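Local coordinates for IPT/TIG domain-containing protein (PDB 3TC9) that is of unconfirmed function but, with its immunoglobulin-like domain and six-bladed beta-propeller, probably serves as an auxiliary nutrient-binding protein, at residues 34-39 with 80-85. Sequence-based numbering, arbitrary orientation.
Sequences MLLYGE and IKLSIL
Met34 and Leu36 meet Ile80 and Leu82 in the hydrophobic core of the immunoglobulin-like IPT/TIG domain, where strands 34-39 and 80-85 face each other across a beta sandwich. The axes of the two segments approach to 11.1 Å, their chain directions 58° apart, and side chains alone bridge the gap, with no hydrogen bond between the strands. Met34, a selenomethionine, is extended through its first two torsions (chi1 179°) and bends at chi3 (-77°). Met34 CE thereby meets Ile80 CD1 tip to tip at 3.8 Å, with the selenium close beside it. Ile80 divides its two branches between the partners: CG1 carries CD1 to the selenomethionine, while Ile80 CG2 lies 4.4 Å from Leu36 CD2, a looser approach. All four side chains are buried. Ile52 of strand 48-52 packs against both Met34 and Ile80, and Leu67 of strand 66-70 against both Leu36 and Leu82, while Phe23, Phe41 and Phe101 add aromatic packing. Leu36 and Leu82 lie alongside, each pointing past the other, and a single methyl from each makes the contact, Leu36 CD1 lying 4.1 Å from Leu82 CD1.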
HETATM    1  N   MSE B  34     -12.391  28.602  -6.070  1.00 37.81           N
HETATM    2  CA  MSE B  34     -11.274  29.444  -5.656  1.00 37.31           C
HETATM    3  C   MSE B  34     -11.670  30.926  -5.636  1.00 38.71           C
HETATM    4  O   MSE B  34     -12.432  31.376  -6.466  1.00 37.38           O
HETATM    5  CB  MSE B  34     -10.071  29.210  -6.593  1.00 39.43           C
HETATM    6  CG  MSE B  34      -8.855  30.058  -6.256  1.00 47.80           C
HETATM    7 SE   MSE B  34      -7.497  29.901  -7.610  0.75 55.58          SE
HETATM    8  CE  MSE B  34      -6.778  28.116  -7.080  1.00 51.43           C
ATOM      9  N   LEU B  35     -11.115  31.663  -4.695  1.00 36.48           N
ATOM     10  CA  LEU B  35     -11.289  33.102  -4.557  1.00 36.82           C
ATOM     11  C   LEU B  35      -9.944  33.794  -4.805  1.00 39.74           C
ATOM     12  O   LEU B  35      -9.000  33.590  -4.040  1.00 38.58           O
ATOM     13  CB  LEU B  35     -11.842  33.444  -3.147  1.00 36.70           C
ATOM     14  CG  LEU B  35     -11.802  34.917  -2.673  1.00 40.82           C
ATOM     15  CD1 LEU B  35     -12.513  35.849  -3.639  1.00 39.23           C
ATOM     16  CD2 LEU B  35     -12.405  35.035  -1.259  1.00 40.93           C
ATOM     17  N   LEU B  36      -9.859  34.594  -5.883  1.00 36.05           N
ATOM     18  CA  LEU B  36      -8.656  35.361  -6.192  1.00 36.36           C
ATOM     19  C   LEU B  36      -8.795  36.804  -5.741  1.00 39.11           C
ATOM     20  O   LEU B  36      -9.792  37.447  -6.055  1.00 39.56           O
ATOM     21  CB  LEU B  36      -8.358  35.368  -7.701  1.00 37.01           C
ATOM     22  CG  LEU B  36      -7.697  34.172  -8.365  1.00 42.28           C
ATOM     23  CD1 LEU B  36      -7.455  34.493  -9.858  1.00 42.26           C
ATOM     24  CD2 LEU B  36      -6.355  33.873  -7.765  1.00 45.00           C
ATOM     25  N   TYR B  37      -7.778  37.330  -5.084  1.00 35.85           N
ATOM     26  CA  TYR B  37      -7.709  38.736  -4.723  1.00 37.62           C
ATOM     27  C   TYR B  37      -6.678  39.408  -5.610  1.00 40.24           C
ATOM     28  O   TYR B  37      -5.705  38.783  -6.028  1.00 40.83           O
ATOM     29  CB  TYR B  37      -7.350  38.938  -3.239  1.00 41.33           C
ATOM     30  CG  TYR B  37      -8.497  38.815  -2.264  1.00 46.71           C
ATOM     31  CD1 TYR B  37      -9.815  38.792  -2.706  1.00 50.01           C
ATOM     32  CD2 TYR B  37      -8.266  38.710  -0.897  1.00 49.25           C
ATOM     33  CE1 TYR B  37     -10.875  38.605  -1.814  1.00 53.39           C
ATOM     34  CE2 TYR B  37      -9.322  38.586   0.010  1.00 51.24           C
ATOM     35  CZ  TYR B  37     -10.627  38.531  -0.456  1.00 61.61           C
ATOM     36  OH  TYR B  37     -11.681  38.411   0.414  1.00 67.31           O
ATOM     37  N   GLY B  38      -6.877  40.676  -5.885  1.00 35.29           N
ATOM     38  CA  GLY B  38      -5.925  41.414  -6.690  1.00 33.94           C
ATOM     39  C   GLY B  38      -6.390  42.802  -7.029  1.00 38.30           C
ATOM     40  O   GLY B  38      -7.109  43.440  -6.258  1.00 38.99           O
ATOM     41  N   GLU B  39      -5.912  43.286  -8.169  1.00 34.81           N
ATOM     42  CA  GLU B  39      -6.188  44.623  -8.689  1.00 35.94           C
ATOM     43  C   GLU B  39      -6.596  44.594 -10.155  1.00 38.06           C
ATOM     44  O   GLU B  39      -5.973  43.879 -10.945  1.00 34.66           O
ATOM     45  CB  GLU B  39      -4.911  45.502  -8.594  1.00 38.03           C
ATOM     46  CG  GLU B  39      -4.241  45.587  -7.236  1.00 49.70           C
ATOM     47  CD  GLU B  39      -4.455  46.906  -6.527  1.00 87.12           C
ATOM     48  OE1 GLU B  39      -3.863  47.923  -6.964  1.00 92.72           O
ATOM     49  OE2 GLU B  39      -5.201  46.915  -5.521  1.00 85.88           O
ATOM     50  N   ILE B  80      -0.984  29.349 -11.343  1.00 32.64           N
ATOM     51  CA  ILE B  80      -2.125  30.206 -11.681  1.00 32.04           C
ATOM     52  C   ILE B  80      -1.716  31.407 -12.549  1.00 36.69           C
ATOM     53  O   ILE B  80      -0.925  32.258 -12.119  1.00 37.17           O
ATOM     54  CB  ILE B  80      -2.878  30.689 -10.398  1.00 34.68           C
ATOM     55  CG1 ILE B  80      -3.379  29.498  -9.565  1.00 33.73           C
ATOM     56  CG2 ILE B  80      -4.030  31.650 -10.750  1.00 34.57           C
ATOM     57  CD1 ILE B  80      -3.552  29.794  -8.193  1.00 43.22           C
ATOM     58  N   LYS B  81      -2.321  31.489 -13.748  1.00 31.89           N
ATOM     59  CA  LYS B  81      -2.145  32.583 -14.702  1.00 32.57           C
ATOM     60  C   LYS B  81      -3.479  33.262 -14.921  1.00 35.25           C
ATOM     61  O   LYS B  81      -4.508  32.599 -14.884  1.00 33.83           O
ATOM     62  CB  LYS B  81      -1.583  32.072 -16.039  1.00 35.43           C
ATOM     63  CG  LYS B  81      -0.189  31.451 -15.940  1.00 39.80           C
ATOM     64  CD  LYS B  81       0.317  31.111 -17.327  1.00 46.59           C
ATOM     65  CE  LYS B  81       1.637  30.378 -17.315  1.00 65.13           C
ATOM     66  NZ  LYS B  81       2.768  31.224 -16.858  1.00 74.48           N
ATOM     67  N   LEU B  82      -3.472  34.578 -15.085  1.00 32.32           N
ATOM     68  CA  LEU B  82      -4.674  35.375 -15.356  1.00 32.96           C
ATOM     69  C   LEU B  82      -4.393  36.345 -16.524  1.00 35.80           C
ATOM     70  O   LEU B  82      -3.350  37.001 -16.555  1.00 32.45           O
ATOM     71  CB  LEU B  82      -5.145  36.149 -14.102  1.00 33.65           C
ATOM     72  CG  LEU B  82      -6.390  37.047 -14.247  1.00 38.67           C
ATOM     73  CD1 LEU B  82      -7.076  37.206 -12.934  1.00 39.39           C
ATOM     74  CD2 LEU B  82      -6.026  38.443 -14.741  1.00 40.08           C
ATOM     75  N   SER B  83      -5.342  36.439 -17.452  1.00 32.23           N
ATOM     76  CA  SER B  83      -5.281  37.354 -18.581  1.00 33.27           C
ATOM     77  C   SER B  83      -6.572  38.097 -18.686  1.00 34.17           C
ATOM     78  O   SER B  83      -7.642  37.506 -18.481  1.00 32.62           O
ATOM     79  CB  SER B  83      -5.033  36.597 -19.889  1.00 38.17           C
ATOM     80  OG  SER B  83      -3.687  36.189 -20.031  1.00 55.33           O
ATOM     81  N   ILE B  84      -6.476  39.380 -18.996  1.00 29.35           N
ATOM     82  CA  ILE B  84      -7.624  40.222 -19.334  1.00 29.37           C
ATOM     83  C   ILE B  84      -7.636  40.242 -20.879  1.00 31.88           C
ATOM     84  O   ILE B  84      -6.580  40.352 -21.531  1.00 31.81           O
ATOM     85  CB  ILE B  84      -7.619  41.645 -18.673  1.00 33.54           C
ATOM     86  CG1 ILE B  84      -7.537  41.574 -17.131  1.00 33.58           C
ATOM     87  CG2 ILE B  84      -8.818  42.500 -19.128  1.00 34.03           C
ATOM     88  CD1 ILE B  84      -8.607  40.775 -16.347  1.00 33.22           C
ATOM     89  N   LEU B  85      -8.803  40.038 -21.446  1.00 29.32           N
ATOM     90  CA  LEU B  85      -8.973  39.969 -22.904  1.00 29.71           C
ATOM     91  C   LEU B  85      -9.721  41.157 -23.450  1.00 35.02           C
ATOM     92  O   LEU B  85     -10.376  41.880 -22.707  1.00 35.95           O
ATOM     93  CB  LEU B  85      -9.757  38.682 -23.279  1.00 28.22           C
ATOM     94  CG  LEU B  85      -9.365  37.390 -22.564  1.00 31.13           C
ATOM     95  CD1 LEU B  85     -10.401  36.340 -22.801  1.00 31.05           C
ATOM     96  CD2 LEU B  85      -8.007  36.878 -23.045  1.00 32.59           C
TER